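Local coordinates for Lmo0488 protein (Listeria monocytogenes serovar 1/2a, PDB 5TED) that binds shikimate through this effector-binding domain of a LysR-type transcriptional regulator and thereby activates the genes of protocatechuate biosynthesis, at residues 17-31 / 195-208. Sequence-based numbering, arbitrary orientation.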
ATOM      1  N   THR A  17       8.904   4.298   9.633  1.00 12.04           N
ATOM      2  CA  THR A  17      10.206   4.940   9.438  1.00 15.12           C
ATOM      3  C   THR A  17      10.059   6.394   9.010  1.00 14.53           C
ATOM      4  O   THR A  17      10.658   7.287   9.619  1.00 13.39           O
ATOM      5  CB  THR A  17      11.052   4.146   8.440  1.00 12.39           C
ATOM      6  OG1 THR A  17      11.378   2.879   9.028  1.00 15.43           O
ATOM      7  CG2 THR A  17      12.358   4.897   8.132  1.00 10.34           C
ATOM      8  N   VAL A  18       9.286   6.662   7.954  1.00 12.09           N
ATOM      9  CA  VAL A  18       9.073   8.052   7.540  1.00 12.53           C
ATOM     10  C   VAL A  18       8.401   8.869   8.638  1.00  9.71           C
ATOM     11  O   VAL A  18       8.891   9.968   8.945  1.00 14.02           O
ATOM     12  CB  VAL A  18       8.312   8.098   6.203  1.00 17.47           C
ATOM     13  CG1 VAL A  18       7.732   9.465   5.966  1.00 16.74           C
ATOM     14  CG2 VAL A  18       9.268   7.752   5.081  1.00  9.68           C
ATOM     15  N   PRO A  19       7.326   8.396   9.286  1.00 13.61           N
ATOM     16  CA  PRO A  19       6.755   9.145  10.423  1.00  9.88           C
ATOM     17  C   PRO A  19       7.776   9.480  11.499  1.00 16.02           C
ATOM     18  O   PRO A  19       7.792  10.610  12.007  1.00 14.63           O
ATOM     19  CB  PRO A  19       5.692   8.175  10.967  1.00 15.58           C
ATOM     20  CG  PRO A  19       5.269   7.370   9.748  1.00 14.21           C
ATOM     21  CD  PRO A  19       6.546   7.183   8.969  1.00 11.43           C
ATOM     22  N   GLU A  20       8.644   8.522  11.849  1.00 12.59           N
ATOM     23  CA  GLU A  20       9.661   8.762  12.872  1.00 11.74           C
ATOM     24  C   GLU A  20      10.637   9.851  12.444  1.00 10.27           C
ATOM     25  O   GLU A  20      10.994  10.732  13.238  1.00 11.65           O
ATOM     26  CB  GLU A  20      10.416   7.465  13.171  1.00 13.15           C
ATOM     27  CG  GLU A  20      11.426   7.592  14.363  1.00 18.89           C
ATOM     28  CD  GLU A  20      12.081   6.257  14.749  1.00 16.76           C
ATOM     29  OE1 GLU A  20      11.678   5.208  14.209  1.00 13.83           O
ATOM     30  OE2 GLU A  20      12.996   6.257  15.603  1.00 18.10           O
ATOM     31  N   LEU A  21      11.094   9.796  11.194  1.00 14.09           N
ATOM     32  CA  LEU A  21      12.001  10.815  10.667  1.00 13.68           C
ATOM     33  C   LEU A  21      11.333  12.185  10.618  1.00 18.06           C
ATOM     34  O   LEU A  21      11.921  13.194  11.029  1.00 14.42           O
ATOM     35  CB  LEU A  21      12.465  10.401   9.263  1.00 12.84           C
ATOM     36  CG  LEU A  21      13.444   9.227   9.186  1.00 14.14           C
ATOM     37  CD1 LEU A  21      13.630   8.799   7.763  1.00 15.65           C
ATOM     38  CD2 LEU A  21      14.814   9.632   9.778  1.00 14.03           C
ATOM     39  N   VAL A  22      10.102  12.245  10.108  1.00 14.94           N
ATOM     40  CA  VAL A  22       9.419  13.532   9.957  1.00 14.57           C
ATOM     41  C   VAL A  22       9.108  14.140  11.315  1.00 13.62           C
ATOM     42  O   VAL A  22       9.301  15.342  11.537  1.00 15.15           O
ATOM     43  CB  VAL A  22       8.139  13.346   9.130  1.00 12.93           C
ATOM     44  CG1 VAL A  22       7.226  14.554   9.299  1.00 18.11           C
ATOM     45  CG2 VAL A  22       8.489  13.137   7.650  1.00 15.86           C
ATOM     46  N   GLN A  23       8.630  13.323  12.250  1.00 12.25           N
ATOM     47  CA  GLN A  23       8.300  13.835  13.573  1.00 12.20           C
ATOM     48  C   GLN A  23       9.546  14.394  14.264  1.00 15.81           C
ATOM     49  O   GLN A  23       9.517  15.499  14.815  1.00 15.62           O
ATOM     50  CB  GLN A  23       7.631  12.733  14.404  1.00 18.84           C
ATOM     51  CG  GLN A  23       6.981  13.221  15.703  1.00 24.74           C
ATOM     52  CD  GLN A  23       7.976  13.431  16.814  1.00 24.08           C
ATOM     53  OE1 GLN A  23       8.927  12.671  16.958  1.00 28.52           O
ATOM     54  NE2 GLN A  23       7.756  14.460  17.615  1.00 28.11           N
ATOM     55  N   ASN A  24      10.659  13.650  14.226  1.00 16.59           N
ATOM     56  CA  ASN A  24      11.874  14.118  14.891  1.00 19.79           C
ATOM     57  C   ASN A  24      12.480  15.321  14.171  1.00 15.71           C
ATOM     58  O   ASN A  24      12.922  16.279  14.818  1.00 16.75           O
ATOM     59  CB  ASN A  24      12.891  12.978  15.000  1.00 15.58           C
ATOM     60  CG  ASN A  24      12.625  12.064  16.195  1.00 21.53           C
ATOM     61  OD1 ASN A  24      13.026  12.383  17.314  1.00 19.65           O
ATOM     62  ND2 ASN A  24      11.953  10.932  15.968  1.00 16.16           N
ATOM     63  N   PHE A  25      12.466  15.321  12.840  1.00 13.81           N
ATOM     64  CA  PHE A  25      12.931  16.488  12.092  1.00 13.40           C
ATOM     65  C   PHE A  25      12.167  17.752  12.477  1.00 17.97           C
ATOM     66  O   PHE A  25      12.762  18.823  12.678  1.00 15.34           O
ATOM     67  CB  PHE A  25      12.768  16.209  10.596  1.00 12.52           C
ATOM     68  CG  PHE A  25      13.243  17.317   9.700  1.00 15.23           C
ATOM     69  CD1 PHE A  25      14.593  17.537   9.517  1.00 15.54           C
ATOM     70  CD2 PHE A  25      12.340  18.076   8.968  1.00 17.08           C
ATOM     71  CE1 PHE A  25      15.043  18.527   8.670  1.00 18.61           C
ATOM     72  CE2 PHE A  25      12.782  19.058   8.099  1.00 19.67           C
ATOM     73  CZ  PHE A  25      14.140  19.287   7.952  1.00 16.19           C
ATOM     74  N   THR A  26      10.848  17.644  12.604  1.00 18.27           N
ATOM     75  CA  THR A  26       9.970  18.798  12.769  1.00 19.18           C
ATOM     76  C   THR A  26       9.942  19.330  14.192  1.00 22.56           C
ATOM     77  O   THR A  26       9.335  20.388  14.429  1.00 19.20           O
ATOM     78  CB  THR A  26       8.548  18.437  12.304  1.00 16.88           C
ATOM     79  OG1 THR A  26       8.603  18.002  10.937  1.00 20.56           O
ATOM     80  CG2 THR A  26       7.616  19.660  12.372  1.00 28.95           C
ATOM     81  N   LYS A  27      10.568  18.633  15.147  1.00 19.24           N
ATOM     82  CA  LYS A  27      10.664  19.180  16.494  1.00 22.03           C
ATOM     83  C   LYS A  27      11.549  20.413  16.527  1.00 23.01           C
ATOM     84  O   LYS A  27      11.354  21.290  17.377  1.00 25.06           O
ATOM     85  CB  LYS A  27      11.272  18.154  17.450  1.00 19.03           C
ATOM     86  CG  LYS A  27      10.477  16.914  17.659  1.00 26.86           C
ATOM     87  CD  LYS A  27      11.356  15.792  18.178  1.00 27.70           C
ATOM     88  CE  LYS A  27      11.787  16.007  19.606  1.00 29.09           C
ATOM     89  NZ  LYS A  27      12.589  14.832  20.058  1.00 28.38           N
ATOM     90  N   VAL A  28      12.504  20.506  15.601  1.00 18.39           N
ATOM     91  CA  VAL A  28      13.428  21.640  15.562  1.00 29.26           C
ATOM     92  C   VAL A  28      12.708  22.903  15.115  1.00 31.52           C
ATOM     93  O   VAL A  28      11.970  22.901  14.120  1.00 24.09           O
ATOM     94  CB  VAL A  28      14.623  21.333  14.644  1.00 27.45           C
ATOM     95  CG1 VAL A  28      15.639  22.450  14.708  1.00 32.06           C
ATOM     96  CG2 VAL A  28      15.263  20.011  15.026  1.00 33.21           C
ATOM     97  N   GLU A  29      12.945  24.005  15.839  1.00 24.04           N
ATOM     98  CA  GLU A  29      12.232  25.248  15.558  1.00 28.10           C
ATOM     99  C   GLU A  29      12.425  25.695  14.112  1.00 25.72           C
ATOM    100  O   GLU A  29      11.470  26.128  13.460  1.00 22.20           O
ATOM    101  CB  GLU A  29      12.699  26.348  16.516  1.00 41.93           C
ATOM    102  CG  GLU A  29      12.041  27.697  16.275  1.00 49.75           C
ATOM    103  CD  GLU A  29      10.559  27.671  16.594  1.00 65.58           C
ATOM    104  OE1 GLU A  29      10.158  26.871  17.470  1.00 69.20           O
ATOM    105  OE2 GLU A  29       9.790  28.433  15.964  1.00 73.12           O
ATOM    106  N   SER A  30      13.656  25.609  13.595  1.00 20.37           N
ATOM    107  CA  SER A  30      13.965  26.066  12.237  1.00 25.43           C
ATOM    108  C   SER A  30      13.402  25.151  11.151  1.00 27.23           C
ATOM    109  O   SER A  30      13.595  25.436   9.963  1.00 29.61           O
ATOM    110  CB  SER A  30      15.478  26.213  12.060  1.00 26.86           C
ATOM    111  OG  SER A  30      16.133  24.960  12.051  1.00 35.62           O
ATOM    112  N   HIS A  31      12.752  24.051  11.523  1.00 23.85           N
ATOM    113  CA  HIS A  31      12.110  23.154  10.575  1.00 21.80           C
ATOM    114  C   HIS A  31      10.585  23.208  10.605  1.00 23.42           C
ATOM    115  O   HIS A  31       9.942  22.570   9.763  1.00 22.08           O
ATOM    116  CB  HIS A  31      12.562  21.718  10.852  1.00 15.08           C
ATOM    117  CG  HIS A  31      14.040  21.515  10.741  1.00 19.50           C
ATOM    118  ND1 HIS A  31      14.689  20.448  11.328  1.00 16.56           N
ATOM    119  CD2 HIS A  31      14.993  22.227  10.094  1.00 27.63           C
ATOM    120  CE1 HIS A  31      15.980  20.517  11.053  1.00 23.60           C
ATOM    121  NE2 HIS A  31      16.191  21.589  10.307  1.00 23.09           N
ATOM    122  N   ALA A 195      18.682  20.011   4.576  1.00 17.64           N
ATOM    123  CA  ALA A 195      18.565  19.841   6.014  1.00 21.59           C
ATOM    124  C   ALA A 195      17.949  18.491   6.337  1.00 19.57           C
ATOM    125  O   ALA A 195      18.423  17.786   7.234  1.00 19.80           O
ATOM    126  CB  ALA A 195      17.742  20.977   6.627  1.00 20.20           C
ATOM    127  N   PHE A 196      16.918  18.092   5.586  1.00 13.84           N
ATOM    128  CA  PHE A 196      16.296  16.805   5.854  1.00 12.20           C
ATOM    129  C   PHE A 196      17.206  15.636   5.489  1.00 21.90           C
ATOM    130  O   PHE A 196      17.257  14.637   6.218  1.00 19.27           O
ATOM    131  CB  PHE A 196      14.974  16.676   5.112  1.00 11.99           C
ATOM    132  CG  PHE A 196      14.259  15.398   5.425  1.00 11.52           C
ATOM    133  CD1 PHE A 196      13.595  15.251   6.636  1.00 15.45           C
ATOM    134  CD2 PHE A 196      14.270  14.338   4.524  1.00 16.04           C
ATOM    135  CE1 PHE A 196      12.938  14.075   6.953  1.00 10.93           C
ATOM    136  CE2 PHE A 196      13.609  13.152   4.823  1.00 17.09           C
ATOM    137  CZ  PHE A 196      12.951  13.017   6.046  1.00 11.86           C
ATOM    138  N   LYS A 197      17.896  15.720   4.349  1.00 24.25           N
ATOM    139  CA  LYS A 197      18.825  14.659   3.971  1.00 20.35           C
ATOM    140  C   LYS A 197      19.870  14.439   5.057  1.00 15.67           C
ATOM    141  O   LYS A 197      20.077  13.307   5.511  1.00 16.45           O
ATOM    142  CB  LYS A 197      19.498  14.991   2.640  1.00 15.66           C
ATOM    143  CG  LYS A 197      20.499  13.934   2.153  1.00 14.69           C
ATOM    144  CD  LYS A 197      21.254  14.435   0.910  1.00 21.32           C
ATOM    145  CE  LYS A 197      22.231  13.391   0.389  1.00 23.00           C
ATOM    146  NZ  LYS A 197      22.890  13.887  -0.855  1.00 27.89           N
ATOM    147  N   ASP A 198      20.547  15.512   5.480  1.00 20.57           N
ATOM    148  CA  ASP A 198      21.572  15.376   6.511  1.00 24.01           C
ATOM    149  C   ASP A 198      20.987  14.836   7.813  1.00 15.91           C
ATOM    150  O   ASP A 198      21.579  13.958   8.459  1.00 19.96           O
ATOM    151  CB  ASP A 198      22.250  16.723   6.767  1.00 22.07           C
ATOM    152  CG  ASP A 198      23.082  17.203   5.586  1.00 30.36           C
ATOM    153  OD1 ASP A 198      23.356  16.401   4.666  1.00 34.72           O
ATOM    154  OD2 ASP A 198      23.486  18.386   5.598  1.00 35.24           O
ATOM    155  N   PHE A 199      19.832  15.358   8.219  1.00 16.07           N
ATOM    156  CA  PHE A 199      19.187  14.861   9.427  1.00 12.27           C
ATOM    157  C   PHE A 199      18.909  13.369   9.334  1.00 11.96           C
ATOM    158  O   PHE A 199      19.204  12.605  10.268  1.00 12.59           O
ATOM    159  CB  PHE A 199      17.889  15.620   9.692  1.00 16.00           C
ATOM    160  CG  PHE A 199      16.978  14.894  10.626  1.00 22.29           C
ATOM    161  CD1 PHE A 199      17.116  15.035  11.987  1.00 24.45           C
ATOM    162  CD2 PHE A 199      15.981  14.076  10.131  1.00 21.48           C
ATOM    163  CE1 PHE A 199      16.286  14.343  12.853  1.00 26.33           C
ATOM    164  CE2 PHE A 199      15.144  13.392  10.982  1.00 24.89           C
ATOM    165  CZ  PHE A 199      15.294  13.528  12.345  1.00 23.30           C
ATOM    166  N   ALA A 200      18.317  12.937   8.215  1.00 14.95           N
ATOM    167  CA  ALA A 200      17.903  11.544   8.086  1.00 12.93           C
ATOM    168  C   ALA A 200      19.094  10.599   8.071  1.00 15.77           C
ATOM    169  O   ALA A 200      19.045   9.532   8.688  1.00 13.80           O
ATOM    170  CB  ALA A 200      17.076  11.363   6.819  1.00 16.54           C
ATOM    171  N   LEU A 201      20.173  10.965   7.378  1.00 12.13           N
ATOM    172  CA  LEU A 201      21.343  10.085   7.360  1.00 18.72           C
ATOM    173  C   LEU A 201      21.965   9.953   8.748  1.00 22.62           C
ATOM    174  O   LEU A 201      22.373   8.850   9.161  1.00 15.74           O
ATOM    175  CB  LEU A 201      22.363  10.615   6.352  1.00 17.76           C
ATOM    176  CG  LEU A 201      21.921  10.408   4.894  1.00 24.59           C
ATOM    177  CD1 LEU A 201      22.913  11.011   3.914  1.00 23.25           C
ATOM    178  CD2 LEU A 201      21.729   8.922   4.612  1.00 26.21           C
ATOM    179  N   ARG A 202      22.076  11.073   9.470  1.00 12.73           N
ATOM    180  CA  ARG A 202      22.578  11.033  10.842  1.00 17.34           C
ATOM    181  C   ARG A 202      21.691  10.163  11.720  1.00 15.57           C
ATOM    182  O   ARG A 202      22.184   9.361  12.524  1.00 13.65           O
ATOM    183  CB  ARG A 202      22.660  12.444  11.426  1.00 23.59           C
ATOM    184  CG  ARG A 202      23.867  13.282  11.008  1.00 38.05           C
ATOM    185  CD  ARG A 202      24.033  14.530  11.918  1.00 44.06           C
ATOM    186  NE  ARG A 202      22.775  15.245  12.159  1.00 49.59           N
ATOM    187  CZ  ARG A 202      22.338  16.276  11.431  1.00 47.44           C
ATOM    188  NH1 ARG A 202      23.063  16.728  10.407  1.00 47.45           N
ATOM    189  NH2 ARG A 202      21.174  16.859  11.721  1.00 30.70           N
ATOM    190  N   TYR A 203      20.372  10.337  11.597  1.00 17.15           N
ATOM    191  CA  TYR A 203      19.420   9.579  12.406  1.00 13.38           C
ATOM    192  C   TYR A 203      19.512   8.083  12.110  1.00 16.23           C
ATOM    193  O   TYR A 203      19.533   7.255  13.028  1.00 17.41           O
ATOM    194  CB  TYR A 203      17.999  10.083  12.124  1.00 16.55           C
ATOM    195  CG  TYR A 203      16.994   9.657  13.179  1.00 14.87           C
ATOM    196  CD1 TYR A 203      16.319   8.440  13.083  1.00 16.77           C
ATOM    197  CD2 TYR A 203      16.752  10.463  14.291  1.00 16.79           C
ATOM    198  CE1 TYR A 203      15.417   8.047  14.056  1.00 11.11           C
ATOM    199  CE2 TYR A 203      15.851  10.089  15.267  1.00 12.56           C
ATOM    200  CZ  TYR A 203      15.186   8.875  15.151  1.00 16.92           C
ATOM    201  OH  TYR A 203      14.289   8.487  16.147  1.00 14.98           O
ATOM    202  N   GLY A 204      19.551   7.724  10.824  1.00 13.96           N
ATOM    203  CA  GLY A 204      19.666   6.318  10.452  1.00 11.96           C
ATOM    204  C   GLY A 204      20.951   5.686  10.957  1.00 18.78           C
ATOM    205  O   GLY A 204      20.957   4.544  11.424  1.00 16.32           O
ATOM    206  N   LYS A 205      22.060   6.417  10.860  1.00 13.40           N
ATOM    207  CA  LYS A 205      23.315   5.912  11.401  1.00 15.54           C
ATOM    208  C   LYS A 205      23.182   5.619  12.890  1.00 14.51           C
ATOM    209  O   LYS A 205      23.651   4.588  13.370  1.00 16.88           O
ATOM    210  CB  LYS A 205      24.433   6.920  11.134  1.00 23.34           C
ATOM    211  CG  LYS A 205      25.827   6.440  11.503  1.00 36.55           C
ATOM    212  CD  LYS A 205      26.876   7.474  11.111  1.00 47.08           C
ATOM    213  CE  LYS A 205      28.286   6.968  11.410  1.00 57.32           C
ATOM    214  NZ  LYS A 205      29.336   7.910  10.919  1.00 59.62           N
ATOM    215  N   LYS A 206      22.522   6.513  13.631  1.00 16.24           N
ATOM    216  CA  LYS A 206      22.432   6.384  15.080  1.00 16.43           C
ATOM    217  C   LYS A 206      21.405   5.338  15.505  1.00 16.57           C
ATOM    218  O   LYS A 206      21.650   4.578  16.451  1.00 20.19           O
ATOM    219  CB  LYS A 206      22.101   7.748  15.694  1.00 16.77           C
ATOM    220  CG  LYS A 206      22.076   7.757  17.208  1.00 18.51           C
ATOM    221  CD  LYS A 206      21.952   9.172  17.710  1.00 26.07           C
ATOM    222  CE  LYS A 206      21.980   9.219  19.232  1.00 32.71           C
ATOM    223  NZ  LYS A 206      23.295   8.798  19.784  1.00 32.05           N
ATOM    224  N   HIS A 207      20.263   5.257  14.815  1.00 14.60           N
ATOM    225  CA  HIS A 207      19.152   4.460  15.313  1.00 19.38           C
ATOM    226  C   HIS A 207      18.719   3.310  14.424  1.00 23.94           C
ATOM    227  O   HIS A 207      18.046   2.407  14.928  1.00 20.17           O
ATOM    228  CB  HIS A 207      17.923   5.342  15.551  1.00 12.09           C
ATOM    229  CG  HIS A 207      18.182   6.480  16.486  1.00 14.99           C
ATOM    230  ND1 HIS A 207      18.378   6.301  17.838  1.00 14.92           N
ATOM    231  CD2 HIS A 207      18.220   7.816  16.269  1.00 18.69           C
ATOM    232  CE1 HIS A 207      18.570   7.479  18.409  1.00 19.03           C
ATOM    233  NE2 HIS A 207      18.470   8.414  17.479  1.00 19.09           N
ATOM    234  N   PHE A 208      19.022   3.340  13.124  1.00 12.81           N
ATOM    235  CA  PHE A 208      18.495   2.348  12.188  1.00 20.13           C
ATOM    236  C   PHE A 208      19.517   1.309  11.736  1.00 23.05           C
ATOM    237  O   PHE A 208      19.153   0.145  11.539  1.00 24.20           O
ATOM    238  CB  PHE A 208      17.938   3.042  10.934  1.00 13.79           C
ATOM    239  CG  PHE A 208      16.736   3.927  11.195  1.00 15.68           C
ATOM    240  CD1 PHE A 208      15.939   3.737  12.316  1.00 15.78           C
ATOM    241  CD2 PHE A 208      16.378   4.915  10.283  1.00 11.07           C
ATOM    242  CE1 PHE A 208      14.822   4.567  12.542  1.00 12.86           C
ATOM    243  CE2 PHE A 208      15.260   5.728  10.488  1.00 14.36           C
ATOM    244  CZ  PHE A 208      14.483   5.546  11.623  1.00 13.94           C
TER
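Helix 17-26 and the C-terminal helix 191-208 of the LysR effector-binding domain pack together through an aromatic cluster of Phe25, Phe196 and Phe199, the N-to-C directions of 17-26 and 195-208 lying 117° apart. Phe196 turns its edge onto one face of Phe25, CD1 lying 3.7 Å from CG of Phe25 with the ring planes at 87°. Phe25 has CG anti to its backbone nitrogen (chi1 -178°), which carries the ring across to Phe196 while its CB sits over the face of Phe199, 4.0 Å from the ring centroid. The opposite face of the Phe25 ring is met by His31, whose ND1 lies above the ring, toward its rim, and donates to Phe25 O (2.9 Å), holding residues 28-31 folded back against the ring. One turn back toward the N-terminus, Leu21 is a knob among Phe196, Ala200, Tyr203 and Phe208, with CD2 3.8 Å from Tyr203 CD1. In this periplasmic-binding-protein-like fold both helices belong to the same lobe, Phe196 reaching Ile5 and Leu7 of strand 4-10. On the more polar side, extended Glu20 takes a 2.6 Å hydrogen bond from Tyr203 OH on the anti side of OE2, carboxylate and ring nearly perpendicular. Asn24 ND2 makes a nearly straight bond to Glu20 O (2.9 Å), setting the Asn24 amide beside the Tyr203 ring.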